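Local atomic coordinates of Aln2 (Streptomyces sp. CM020, PDB entry 6P7L), a protein that belongs to the SnoaL-like branch of the NTF2-like superfamily and probably takes part in biosynthesis of the polyketide antibiotic alnumycin. Residues H49-D54 with P99-D104; T62-A67 with R153-V158; G114-S119 with D143-V148; Y121-V126 with E136-V141. All coordinates share one frame; numbering follows the deposited sequence.

Contact 1. Residues H49-D54 with P99-D104; sequences HRMDGD and PRHWFD
Asp-52, the last helical residue of helix 34-52, reaches across to strand 98-110 and meets it with every atom of its side chain. Its CB lies 3.4 Å from the carbonyl O of Pro-99 and also touches NH1 of Arg-100. With CG turned anti to its own carbonyl carbon (chi1 -68°), the carboxylate faces His-101. There the two oxygens divide the work: OD1 offers its syn lone pair to ND1 of His-101 at 2.7 Å, close to the ring plane, and OD2 takes the backbone N of His-101 at 2.9 Å in a nearly straight bond of 164°. Carboxylate and imidazole lie nearly coplanar, their planes 21° apart, and the ND1 bond restrains the ring's rotation. OD2 is gripped a second time, by the hydroxyl of Tyr-121 of a neighbouring subunit.

In the NTF2-like fold the curved sheet and its helices enclose a pocket, and NE2 of His-101 hydrogen-bonds a glycerol, probably from the crystallisation liquor. The slim, flexible Met-51 suits the space beside the imidazole: its CE sits over one face, 3.8 Å from the ring centroid. Next to Asp-52 CB, the long side chain of Arg-100 bends at its second torsion, and a water bridges its NH1 to the carbonyl O of His-49; its NE forms a salt bridge with Asp-162 of a neighbouring subunit. Just beyond Asp-52 the helix closes in a Schellman motif, with Asp-54 as its C-prime residue.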
loop_
_atom_site.group_PDB
_atom_site.type_symbol
_atom_site.label_atom_id
_atom_site.label_comp_id
_atom_site.label_asym_id
_atom_site.label_seq_id
_atom_site.Cartn_x
_atom_site.Cartn_y
_atom_site.Cartn_z
ATOM N N HIS A 49 12.091 -6.553 1.791
ATOM C CA HIS A 49 12.428 -7.078 3.116
ATOM C C HIS A 49 13.931 -7.241 3.249
ATOM O O HIS A 49 14.512 -6.894 4.289
ATOM C CB HIS A 49 11.751 -8.413 3.410
ATOM C CG HIS A 49 10.270 -8.313 3.659
ATOM N ND1 HIS A 49 9.516 -9.391 4.070
ATOM C CD2 HIS A 49 9.413 -7.276 3.544
ATOM C CE1 HIS A 49 8.255 -9.018 4.216
ATOM N NE2 HIS A 49 8.159 -7.741 3.877
ATOM N N ARG A 50 14.578 -7.737 2.193
ATOM C CA ARG A 50 16.018 -7.955 2.245
ATOM C C ARG A 50 16.744 -6.625 2.335
ATOM O O ARG A 50 17.655 -6.452 3.156
ATOM C CB ARG A 50 16.492 -8.733 1.020
ATOM C CG ARG A 50 15.957 -10.153 0.885
ATOM C CD ARG A 50 16.532 -10.835 -0.331
ATOM N NE ARG A 50 15.947 -12.155 -0.583
ATOM C CZ ARG A 50 16.372 -13.005 -1.516
ATOM N NH1 ARG A 50 17.414 -12.697 -2.276
ATOM N NH2 ARG A 50 15.751 -14.162 -1.693
ATOM N N MET A 51 16.350 -5.663 1.500
ATOM C CA MET A 51 17.062 -4.395 1.510
ATOM C C MET A 51 16.890 -3.682 2.836
ATOM O O MET A 51 17.866 -3.204 3.435
ATOM C CB MET A 51 16.600 -3.484 0.403
ATOM C CG MET A 51 17.678 -2.406 0.264
ATOM S SD MET A 51 17.624 -1.564 -1.263
ATOM C CE MET A 51 15.979 -0.912 -1.131
ATOM N N ASP A 52 15.650 -3.597 3.319
ATOM C CA ASP A 52 15.391 -2.895 4.577
ATOM C C ASP A 52 15.994 -3.624 5.774
ATOM O O ASP A 52 16.224 -3.002 6.819
ATOM C CB ASP A 52 13.889 -2.720 4.792
ATOM C CG ASP A 52 13.258 -1.761 3.784
ATOM O OD1 ASP A 52 13.943 -0.814 3.341
ATOM O OD2 ASP A 52 12.074 -1.942 3.445
ATOM N N GLY A 53 16.211 -4.926 5.657
ATOM C CA GLY A 53 16.810 -5.709 6.703
ATOM C C GLY A 53 18.316 -5.791 6.644
ATOM O O GLY A 53 18.916 -6.569 7.400
ATOM N N ASP A 54 18.933 -4.962 5.820
ATOM C CA ASP A 54 20.382 -4.892 5.655
ATOM C C ASP A 54 20.971 -6.142 5.015
ATOM O O ASP A 54 22.180 -6.398 5.129
ATOM C CB ASP A 54 21.066 -4.625 6.998
ATOM C CG ASP A 54 20.818 -3.213 7.505
ATOM O OD1 ASP A 54 20.474 -2.342 6.684
ATOM O OD2 ASP A 54 20.955 -2.980 8.722
ATOM N N PRO A 99 14.768 1.784 8.100
ATOM C CA PRO A 99 13.962 2.156 6.938
ATOM C C PRO A 99 12.900 1.124 6.646
ATOM O O PRO A 99 13.104 -0.071 6.855
ATOM C CB PRO A 99 14.988 2.182 5.798
ATOM C CG PRO A 99 15.958 1.096 6.221
ATOM C CD PRO A 99 16.066 1.204 7.714
ATOM N N ARG A 100 11.802 1.590 6.054
ATOM C CA ARG A 100 10.815 0.693 5.462
ATOM C C ARG A 100 10.390 1.302 4.131
ATOM O O ARG A 100 10.022 2.483 4.075
ATOM C CB ARG A 100 9.592 0.446 6.362
ATOM C CG ARG A 100 9.917 -0.227 7.682
ATOM C CD ARG A 100 10.249 -1.687 7.497
ATOM N NE ARG A 100 10.667 -2.316 8.757
ATOM C CZ ARG A 100 11.410 -3.424 8.816
ATOM N NH1 ARG A 100 11.804 -3.991 7.696
ATOM N NH2 ARG A 100 11.753 -3.954 9.993
ATOM N N HIS A 101 10.489 0.507 3.064
ATOM C CA HIS A 101 10.073 0.929 1.729
ATOM C C HIS A 101 8.600 0.585 1.582
ATOM O O HIS A 101 8.178 -0.512 1.958
ATOM C CB HIS A 101 10.882 0.243 0.624
ATOM C CG HIS A 101 12.218 0.871 0.375
ATOM N ND1 HIS A 101 13.259 0.775 1.269
ATOM C CD2 HIS A 101 12.665 1.650 -0.635
ATOM C CE1 HIS A 101 14.303 1.433 0.807
ATOM N NE2 HIS A 101 13.968 1.976 -0.345
ATOM N N TRP A 102 7.830 1.533 1.045
ATOM C CA TRP A 102 6.405 1.399 0.789
ATOM C C TRP A 102 6.175 1.636 -0.703
ATOM O O TRP A 102 6.534 2.697 -1.219
ATOM C CB TRP A 102 5.625 2.437 1.618
ATOM C CG TRP A 102 5.819 2.323 3.058
ATOM C CD1 TRP A 102 6.882 2.815 3.777
ATOM C CD2 TRP A 102 4.971 1.668 3.997
ATOM N NE1 TRP A 102 6.730 2.523 5.112
ATOM C CE2 TRP A 102 5.578 1.801 5.267
ATOM C CE3 TRP A 102 3.765 0.969 3.896
ATOM C CZ2 TRP A 102 5.004 1.275 6.418
ATOM C CZ3 TRP A 102 3.226 0.433 5.038
ATOM C CH2 TRP A 102 3.841 0.595 6.276
ATOM N N PHE A 103 5.566 0.668 -1.377
ATOM C CA PHE A 103 5.205 0.783 -2.784
ATOM C C PHE A 103 3.692 0.816 -2.872
ATOM O O PHE A 103 3.008 0.163 -2.062
ATOM C CB PHE A 103 5.666 -0.404 -3.621
ATOM C CG PHE A 103 7.141 -0.596 -3.716
ATOM C CD1 PHE A 103 8.053 0.314 -3.185
ATOM C CD2 PHE A 103 7.624 -1.699 -4.396
ATOM C CE1 PHE A 103 9.399 0.080 -3.301
ATOM C CE2 PHE A 103 8.955 -1.927 -4.523
ATOM C CZ PHE A 103 9.851 -1.041 -3.968
ATOM N N ASP A 104 3.168 1.510 -3.878
ATOM C CA ASP A 104 1.730 1.529 -4.107
ATOM C C ASP A 104 1.464 1.998 -5.526
ATOM O O ASP A 104 2.370 2.467 -6.242
ATOM C CB ASP A 104 1.053 2.427 -3.073
ATOM C CG ASP A 104 -0.392 2.060 -2.795
ATOM O OD1 ASP A 104 -0.885 0.995 -3.250
ATOM O OD2 ASP A 104 -1.024 2.872 -2.088
HETATM O O HOH W 1 13.205 -6.671 6.717
#

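Contact 2. Residues T62-A67 with R153-V158; sequences TFVAGA and RSRSRV
Phe-63 lays one face of its ring over the CB of Ser-154, which stands 3.6 Å from the ring centroid in a CH-pi contact. The small serine lets the ring come this close, and its OG is bound by Gln-47 of helix 34-52. The rim of the same ring, at CZ, meets one face of the Arg-157 guanidinium, 4.0 Å from NH1, with the two planes 77° apart; that arginine is held by a salt bridge to Asp-143.

The main chains run parallel here: Ser-154 N bonds to Thr-62 O at 2.9 Å, and Val-64 N to Ser-154 O at 3.0 Å. Arg-153 bends at chi2 and chi3 (-84° and -68°), curling back to the other strand, where NH2 bonds to Phe-63 O at 3.0 Å from above the carbonyl plane; its NE makes a weak bond to Thr-62 O. Val-64 supplies the apolar surface beneath, its CG1 3.4 Å from Arg-153 CB and over the guanidinium face. After Val-64 a type II turn, with Gly-66 at its positive-phi position, swings the chain round to Ala-67, beside Arg-155. Across from Thr-144, Arg-155 and Ser-156 form a classic beta bulge, consistent with the strong curvature of the sheet in the NTF2-like fold.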
loop_
_atom_site.group_PDB
_atom_site.type_symbol
_atom_site.label_atom_id
_atom_site.label_comp_id
_atom_site.label_asym_id
_atom_site.label_seq_id
_atom_site.Cartn_x
_atom_site.Cartn_y
_atom_site.Cartn_z
ATOM N N THR A 62 18.874 -10.421 -6.359
ATOM C CA THR A 62 17.639 -10.460 -7.121
ATOM C C THR A 62 17.792 -9.812 -8.491
ATOM O O THR A 62 16.885 -9.951 -9.328
ATOM C CB THR A 62 16.473 -9.762 -6.397
ATOM O OG1 THR A 62 16.682 -8.341 -6.330
ATOM C CG2 THR A 62 16.219 -10.352 -5.010
ATOM N N PHE A 63 18.928 -9.142 -8.748
ATOM C CA PHE A 63 19.183 -8.511 -10.037
ATOM C C PHE A 63 19.976 -9.452 -10.942
ATOM O O PHE A 63 20.793 -10.248 -10.479
ATOM C CB PHE A 63 19.966 -7.189 -9.864
ATOM C CG PHE A 63 19.139 -6.070 -9.319
ATOM C CD1 PHE A 63 18.844 -6.009 -7.962
ATOM C CD2 PHE A 63 18.658 -5.076 -10.148
ATOM C CE1 PHE A 63 18.052 -5.007 -7.466
ATOM C CE2 PHE A 63 17.861 -4.057 -9.635
ATOM C CZ PHE A 63 17.558 -4.053 -8.306
ATOM N N VAL A 64 19.706 -9.378 -12.250
ATOM C CA VAL A 64 20.450 -10.184 -13.216
ATOM C C VAL A 64 21.791 -9.543 -13.554
ATOM O O VAL A 64 22.039 -8.364 -13.312
ATOM C CB VAL A 64 19.628 -10.436 -14.492
ATOM C CG1 VAL A 64 18.332 -11.120 -14.140
ATOM C CG2 VAL A 64 19.423 -9.142 -15.266
ATOM N N ALA A 65 22.669 -10.348 -14.151
ATOM C CA ALA A 65 23.933 -9.821 -14.646
ATOM C C ALA A 65 23.664 -8.671 -15.616
ATOM O O ALA A 65 22.742 -8.727 -16.431
ATOM C CB ALA A 65 24.739 -10.907 -15.345
ATOM N N GLY A 66 24.458 -7.616 -15.514
ATOM C CA GLY A 66 24.250 -6.457 -16.372
ATOM C C GLY A 66 23.006 -5.631 -16.104
ATOM O O GLY A 66 22.722 -4.718 -16.888
ATOM N N ALA A 67 22.290 -5.877 -15.003
ATOM C CA ALA A 67 21.119 -5.062 -14.666
ATOM C C ALA A 67 21.517 -3.594 -14.531
ATOM O O ALA A 67 22.628 -3.262 -14.123
ATOM C CB ALA A 67 20.481 -5.536 -13.368
ATOM N N ARG A 153 13.391 -11.839 -11.695
ATOM C CA ARG A 153 14.585 -11.090 -11.330
ATOM C C ARG A 153 14.452 -9.671 -11.869
ATOM O O ARG A 153 13.801 -9.440 -12.894
ATOM C CB ARG A 153 15.846 -11.738 -11.916
ATOM C CG ARG A 153 15.999 -13.216 -11.572
ATOM C CD ARG A 153 16.655 -13.424 -10.192
ATOM N NE ARG A 153 18.048 -12.988 -10.214
ATOM C CZ ARG A 153 19.055 -13.671 -10.738
ATOM N NH1 ARG A 153 18.848 -14.857 -11.280
ATOM N NH2 ARG A 153 20.283 -13.161 -10.726
ATOM N N SER A 154 15.100 -8.729 -11.203
ATOM C CA SER A 154 15.133 -7.345 -11.668
ATOM C C SER A 154 16.163 -7.189 -12.785
ATOM O O SER A 154 17.308 -7.639 -12.649
ATOM C CB SER A 154 15.459 -6.416 -10.510
ATOM O OG SER A 154 14.311 -6.031 -9.773
ATOM N N ARG A 155 15.746 -6.579 -13.899
ATOM C CA ARG A 155 16.643 -6.243 -15.008
ATOM C C ARG A 155 16.988 -4.765 -15.083
ATOM O O ARG A 155 18.131 -4.406 -15.392
ATOM C CB ARG A 155 16.037 -6.689 -16.339
ATOM C CG ARG A 155 16.904 -6.341 -17.543
ATOM C CD ARG A 155 16.371 -6.994 -18.832
ATOM N NE ARG A 155 15.507 -6.091 -19.593
ATOM C CZ ARG A 155 14.838 -6.436 -20.687
ATOM N NH1 ARG A 155 14.926 -7.670 -21.157
ATOM N NH2 ARG A 155 14.074 -5.546 -21.308
ATOM N N SER A 156 16.024 -3.899 -14.785
ATOM C CA SER A 156 16.171 -2.458 -14.897
ATOM C C SER A 156 15.385 -1.845 -13.759
ATOM O O SER A 156 14.324 -2.355 -13.409
ATOM C CB SER A 156 15.583 -1.945 -16.271
ATOM O OG SER A 156 15.381 -0.539 -16.288
ATOM N N ARG A 157 15.911 -0.786 -13.150
ATOM C CA ARG A 157 15.149 0.007 -12.194
ATOM C C ARG A 157 15.503 1.468 -12.473
ATOM O O ARG A 157 16.692 1.810 -12.524
ATOM C CB ARG A 157 15.479 -0.366 -10.749
ATOM C CG ARG A 157 14.825 0.542 -9.722
ATOM C CD ARG A 157 14.656 -0.080 -8.346
ATOM N NE ARG A 157 13.743 -1.192 -8.441
ATOM C CZ ARG A 157 13.664 -2.216 -7.591
ATOM N NH1 ARG A 157 14.432 -2.258 -6.501
ATOM N NH2 ARG A 157 12.802 -3.198 -7.853
ATOM N N VAL A 158 14.493 2.318 -12.652
ATOM C CA VAL A 158 14.708 3.758 -12.869
ATOM C C VAL A 158 13.872 4.515 -11.845
ATOM O O VAL A 158 12.649 4.359 -11.808
ATOM C CB VAL A 158 14.316 4.182 -14.295
ATOM C CG1 VAL A 158 14.485 5.702 -14.490
ATOM C CG2 VAL A 158 15.127 3.410 -15.345
#

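Contact 3. Residues G114-S119 with D143-V148; sequences GTVSTS and DTLVRV
Strands 116-119 and 143-148 run antiparallel at an axis separation of 4.7 Å, joined by four backbone hydrogen bonds in which Val-116 pairs with Leu-145 and Thr-118 with Asp-143, while Ser-117 and Thr-144 form the non-hydrogen-bonded pair between them. The shortest of these bonds, from Leu-145 N to Val-116 O at 2.7 Å, lies in the carbonyl plane; the return bond from Val-116 N to Leu-145 O is almost straight, at 177°.

Val-116, Thr-118, Asp-143 and Leu-145 share one face of the sheet. The branched valine and the leucine meet CB to CB at 4.1 Å, and helix 34-52 covers them, Leu-36 packing on Val-116 and Phe-43 and Tyr-44 on Leu-145. Further along, Thr-118 holds its OG1 between the backbone N and the carbonyl carbon (chi1 72°), which lays the oxygen 3.4 Å from Asp-143 CB. The two polar ends are joined through a third group: the hydroxyl of Tyr-44 hydrogen-bonds both Thr-118 OG1 and Asp-143 OD2. On the opposite face the small side chains of Ser-117 and Thr-144 come together. Where the pairing runs out, Gly-114 takes a positive phi that suits a residue without CB, and a water links its carbonyl O, at 2.8 Å, to Arg-147 NH2, at 3.0 Å.

Besides the salt bridge of its OD1, the buried Asp-143 has a further partner for OD2 in the hydroxyl of Tyr-120. With both oxygens satisfied, the carboxylate helps to position Arg-157 and ties the hairpin to helix 34-52.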
loop_
_atom_site.group_PDB
_atom_site.type_symbol
_atom_site.label_atom_id
_atom_site.label_comp_id
_atom_site.label_asym_id
_atom_site.label_seq_id
_atom_site.Cartn_x
_atom_site.Cartn_y
_atom_site.Cartn_z
ATOM N N GLY A 114 7.558 -12.561 -22.072
ATOM C CA GLY A 114 7.662 -12.750 -20.645
ATOM C C GLY A 114 8.287 -11.600 -19.883
ATOM O O GLY A 114 8.281 -11.613 -18.645
ATOM N N THR A 115 8.822 -10.603 -20.568
ATOM C CA THR A 115 9.346 -9.443 -19.865
ATOM C C THR A 115 8.203 -8.673 -19.211
ATOM O O THR A 115 7.153 -8.427 -19.826
ATOM C CB THR A 115 10.103 -8.527 -20.825
ATOM O OG1 THR A 115 11.187 -9.262 -21.410
ATOM C CG2 THR A 115 10.633 -7.344 -20.063
ATOM N N VAL A 116 8.416 -8.289 -17.962
ATOM C CA VAL A 116 7.421 -7.593 -17.157
ATOM C C VAL A 116 7.851 -6.157 -16.908
ATOM O O VAL A 116 8.984 -5.903 -16.487
ATOM C CB VAL A 116 7.186 -8.322 -15.819
ATOM C CG1 VAL A 116 6.175 -7.558 -15.023
ATOM C CG2 VAL A 116 6.774 -9.760 -16.068
ATOM N N SER A 117 6.962 -5.207 -17.189
ATOM C CA SER A 117 7.213 -3.791 -16.929
ATOM C C SER A 117 6.278 -3.354 -15.813
ATOM O O SER A 117 5.074 -3.628 -15.876
ATOM C CB SER A 117 6.961 -2.934 -18.186
ATOM O OG SER A 117 7.874 -3.235 -19.215
ATOM N N THR A 118 6.819 -2.671 -14.811
ATOM C CA THR A 118 5.996 -2.100 -13.758
ATOM C C THR A 118 6.306 -0.614 -13.568
ATOM O O THR A 118 7.384 -0.112 -13.916
ATOM C CB THR A 118 6.172 -2.838 -12.418
ATOM O OG1 THR A 118 7.460 -2.506 -11.882
ATOM C CG2 THR A 118 6.020 -4.368 -12.567
ATOM N N SER A 119 5.332 0.104 -13.012
ATOM C CA SER A 119 5.502 1.494 -12.600
ATOM C C SER A 119 4.743 1.625 -11.294
ATOM O O SER A 119 3.667 1.029 -11.119
ATOM C CB SER A 119 4.990 2.497 -13.648
ATOM O OG SER A 119 3.566 2.620 -13.627
ATOM N N ASP A 143 10.310 -0.284 -13.364
ATOM C CA ASP A 143 11.151 -1.468 -13.377
ATOM C C ASP A 143 10.887 -2.317 -14.616
ATOM O O ASP A 143 9.784 -2.316 -15.171
ATOM C CB ASP A 143 10.870 -2.398 -12.169
ATOM C CG ASP A 143 11.429 -1.894 -10.862
ATOM O OD1 ASP A 143 12.351 -1.045 -10.868
ATOM O OD2 ASP A 143 10.876 -2.366 -9.818
ATOM N N THR A 144 11.872 -3.114 -15.007
ATOM C CA THR A 144 11.600 -4.272 -15.847
ATOM C C THR A 144 12.090 -5.499 -15.092
ATOM O O THR A 144 13.150 -5.460 -14.435
ATOM C CB THR A 144 12.262 -4.214 -17.236
ATOM O OG1 THR A 144 13.672 -4.402 -17.103
ATOM C CG2 THR A 144 11.949 -2.907 -17.921
ATOM N N LEU A 145 11.287 -6.558 -15.157
ATOM C CA LEU A 145 11.605 -7.844 -14.561
ATOM C C LEU A 145 11.674 -8.899 -15.653
ATOM O O LEU A 145 10.972 -8.828 -16.675
ATOM C CB LEU A 145 10.562 -8.267 -13.505
ATOM C CG LEU A 145 10.113 -7.176 -12.547
ATOM C CD1 LEU A 145 8.894 -7.620 -11.736
ATOM C CD2 LEU A 145 11.255 -6.767 -11.668
ATOM N N VAL A 146 12.521 -9.897 -15.421
ATOM C CA VAL A 146 12.676 -10.999 -16.357
ATOM C C VAL A 146 12.676 -12.295 -15.564
ATOM O O VAL A 146 12.988 -12.321 -14.376
ATOM C CB VAL A 146 13.954 -10.872 -17.199
ATOM C CG1 VAL A 146 13.889 -9.644 -18.085
ATOM C CG2 VAL A 146 15.214 -10.867 -16.303
ATOM N N ARG A 147 12.335 -13.380 -16.242
ATOM C CA ARG A 147 12.265 -14.697 -15.623
ATOM C C ARG A 147 13.559 -15.462 -15.893
ATOM O O ARG A 147 13.982 -15.577 -17.044
ATOM C CB ARG A 147 11.062 -15.466 -16.168
ATOM C CG ARG A 147 10.669 -16.682 -15.376
ATOM C CD ARG A 147 9.343 -17.215 -15.907
ATOM N NE ARG A 147 8.282 -16.208 -15.782
ATOM C CZ ARG A 147 7.696 -15.897 -14.633
ATOM N NH1 ARG A 147 8.088 -16.534 -13.539
ATOM N NH2 ARG A 147 6.733 -14.959 -14.576
ATOM N N VAL A 148 14.191 -15.969 -14.829
ATOM C CA VAL A 148 15.438 -16.723 -14.944
ATOM C C VAL A 148 15.267 -18.004 -14.159
ATOM O O VAL A 148 15.026 -17.961 -12.943
ATOM C CB VAL A 148 16.653 -15.925 -14.421
ATOM C CG1 VAL A 148 17.928 -16.748 -14.514
ATOM C CG2 VAL A 148 16.776 -14.641 -15.208
HETATM O O HOH W 2 6.807 -13.530 -17.261
#

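Contact 4. Residues Y121-V126 with E136-V141; sequences YATVTV and EPTCFV
The carbonyl O of Val-124 takes the backbone N-H of Glu-136 at 2.8 Å, nearly straight at 171°. One residue earlier on the same strand, Thr-123 donates from OG1 to the carbonyl O of Glu-136, also at 2.8 Å; with OG1 anti to the backbone N (chi1 -174°), the hydroxyl extends to the opposing chain, where Pro-137 interrupts the regular pairing. Regular exchange resumes at Ala-122 and Cys-139, whose N and O atoms bond both ways.

Glu-136 lies alongside Val-124 and points the same way. Its stem, CB and CG, rests against the carbonyl O of Val-124, and valines flank the carboxylate: OE1 is 3.6 Å from Val-124 CB and OE2 reaches Val-126 CG2, while OE1 forms a salt bridge with Arg-93. The small Ala-122 leaves room for Val-141, whose CG2 touches its CB at 4.0 Å. At the far end Tyr-121 and Phe-140 meet rim to rim, CE1 3.6 Å from CD2, with ring planes at 59°. His-49 of a neighbouring subunit packs against both rings. The chemistry is therefore divided: a threonine hydroxyl and the Glu-136 N-H together bridge the irregular part of the hairpin, while the aromatic pair and the tyrosine hydroxyl tie the sheet to the next chain of the trimeric assembly.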
loop_
_atom_site.group_PDB
_atom_site.type_symbol
_atom_site.label_atom_id
_atom_site.label_comp_id
_atom_site.label_asym_id
_atom_site.label_seq_id
_atom_site.Cartn_x
_atom_site.Cartn_y
_atom_site.Cartn_z
ATOM N N TYR A 121 4.470 4.039 -7.264
ATOM C CA TYR A 121 4.906 5.030 -6.302
ATOM C C TYR A 121 5.720 4.345 -5.202
ATOM O O TYR A 121 5.389 3.240 -4.777
ATOM C CB TYR A 121 3.707 5.699 -5.641
ATOM C CG TYR A 121 2.743 6.446 -6.563
ATOM C CD1 TYR A 121 3.053 6.698 -7.881
ATOM C CD2 TYR A 121 1.528 6.907 -6.083
ATOM C CE1 TYR A 121 2.181 7.418 -8.704
ATOM C CE2 TYR A 121 0.650 7.597 -6.886
ATOM C CZ TYR A 121 0.999 7.868 -8.196
ATOM O OH TYR A 121 0.150 8.607 -8.985
ATOM N N ALA A 122 6.725 5.039 -4.688
ATOM C CA ALA A 122 7.501 4.542 -3.565
ATOM C C ALA A 122 7.895 5.672 -2.631
ATOM O O ALA A 122 8.129 6.806 -3.047
ATOM C CB ALA A 122 8.766 3.793 -4.014
ATOM N N THR A 123 7.971 5.321 -1.347
ATOM C CA THR A 123 8.590 6.183 -0.360
ATOM C C THR A 123 9.264 5.303 0.676
ATOM O O THR A 123 9.133 4.077 0.663
ATOM C CB THR A 123 7.586 7.140 0.276
ATOM O OG1 THR A 123 8.295 8.054 1.136
ATOM C CG2 THR A 123 6.560 6.396 1.050
ATOM N N VAL A 124 10.048 5.945 1.522
ATOM C CA VAL A 124 10.749 5.288 2.619
ATOM C C VAL A 124 10.398 6.033 3.894
ATOM O O VAL A 124 10.538 7.267 3.963
ATOM C CB VAL A 124 12.266 5.260 2.391
ATOM C CG1 VAL A 124 12.960 4.627 3.563
ATOM C CG2 VAL A 124 12.556 4.481 1.125
ATOM N N THR A 125 9.933 5.279 4.893
ATOM C CA THR A 125 9.843 5.804 6.246
ATOM C C THR A 125 11.110 5.410 6.994
ATOM O O THR A 125 11.672 4.335 6.772
ATOM C CB THR A 125 8.605 5.302 6.999
ATOM O OG1 THR A 125 8.586 3.886 7.041
ATOM C CG2 THR A 125 7.287 5.785 6.321
ATOM N N VAL A 126 11.550 6.277 7.900
ATOM C CA VAL A 126 12.731 5.996 8.711
ATOM C C VAL A 126 12.376 6.185 10.177
ATOM O O VAL A 126 12.130 7.313 10.618
ATOM C CB VAL A 126 13.919 6.880 8.329
ATOM C CG1 VAL A 126 15.153 6.402 9.064
ATOM C CG2 VAL A 126 14.132 6.858 6.803
ATOM N N GLU A 136 10.549 10.056 3.552
ATOM C CA GLU A 136 11.411 10.536 2.481
ATOM C C GLU A 136 10.606 11.000 1.266
ATOM O O GLU A 136 9.450 10.599 1.076
ATOM C CB GLU A 136 12.409 9.452 2.104
ATOM C CG GLU A 136 13.446 9.223 3.191
ATOM C CD GLU A 136 14.675 8.459 2.702
ATOM O OE1 GLU A 136 14.584 7.844 1.613
ATOM O OE2 GLU A 136 15.710 8.498 3.400
ATOM N N PRO A 137 11.193 11.875 0.441
ATOM C CA PRO A 137 10.485 12.337 -0.758
ATOM C C PRO A 137 9.951 11.159 -1.564
ATOM O O PRO A 137 10.623 10.136 -1.759
ATOM C CB PRO A 137 11.546 13.127 -1.537
ATOM C CG PRO A 137 12.721 13.276 -0.598
ATOM C CD PRO A 137 12.556 12.436 0.582
ATOM N N THR A 138 8.738 11.318 -2.074
ATOM C CA THR A 138 8.183 10.227 -2.840
ATOM C C THR A 138 8.896 10.119 -4.186
ATOM O O THR A 138 9.529 11.056 -4.672
ATOM C CB THR A 138 6.687 10.418 -3.002
ATOM O OG1 THR A 138 6.427 11.689 -3.558
ATOM C CG2 THR A 138 5.986 10.355 -1.670
ATOM N N CYS A 139 8.847 8.913 -4.743
ATOM C CA CYS A 139 9.463 8.570 -6.016
ATOM C C CYS A 139 8.442 7.911 -6.929
ATOM O O CYS A 139 7.523 7.213 -6.483
ATOM C CB CYS A 139 10.632 7.561 -5.831
ATOM S SG CYS A 139 12.043 8.221 -4.929
ATOM N N PHE A 140 8.658 8.085 -8.218
ATOM C CA PHE A 140 7.976 7.303 -9.231
ATOM C C PHE A 140 8.994 6.372 -9.847
ATOM O O PHE A 140 10.019 6.826 -10.381
ATOM C CB PHE A 140 7.369 8.179 -10.292
ATOM C CG PHE A 140 6.428 7.444 -11.203
ATOM C CD1 PHE A 140 6.881 6.792 -12.334
ATOM C CD2 PHE A 140 5.084 7.388 -10.902
ATOM C CE1 PHE A 140 6.002 6.128 -13.181
ATOM C CE2 PHE A 140 4.184 6.704 -11.759
ATOM C CZ PHE A 140 4.662 6.087 -12.881
ATOM N N VAL A 141 8.707 5.074 -9.776
ATOM C CA VAL A 141 9.664 4.034 -10.117
ATOM C C VAL A 141 9.158 3.259 -11.324
ATOM O O VAL A 141 7.966 2.932 -11.416
ATOM C CB VAL A 141 9.915 3.083 -8.932
ATOM C CG1 VAL A 141 11.040 2.148 -9.300
ATOM C CG2 VAL A 141 10.269 3.858 -7.715
#

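In the fold
All four contacts involve one mixed sheet. Contacts 3 and 4 lie on the same hairpin, strands 116-127 and 133-148, with centres about 21 Å apart; contact 4 is nearer the turn. Strand 98-110 of contact 1 flanks this hairpin on one side, and strand 151-161 of contact 2 on the other. Contact 1 closes along the chain before contacts 3 and 4 open, whereas contact 2 spans both and crosses contact 1. Contacts 2 and 3, about 9 Å between centres, are tied by a salt bridge and a backbone bond between neighbouring strands. Contact 1 joins the end of helix 34-52 to the sheet, while contacts 1 and 4, about 11 Å apart, link the sheet to the assembly.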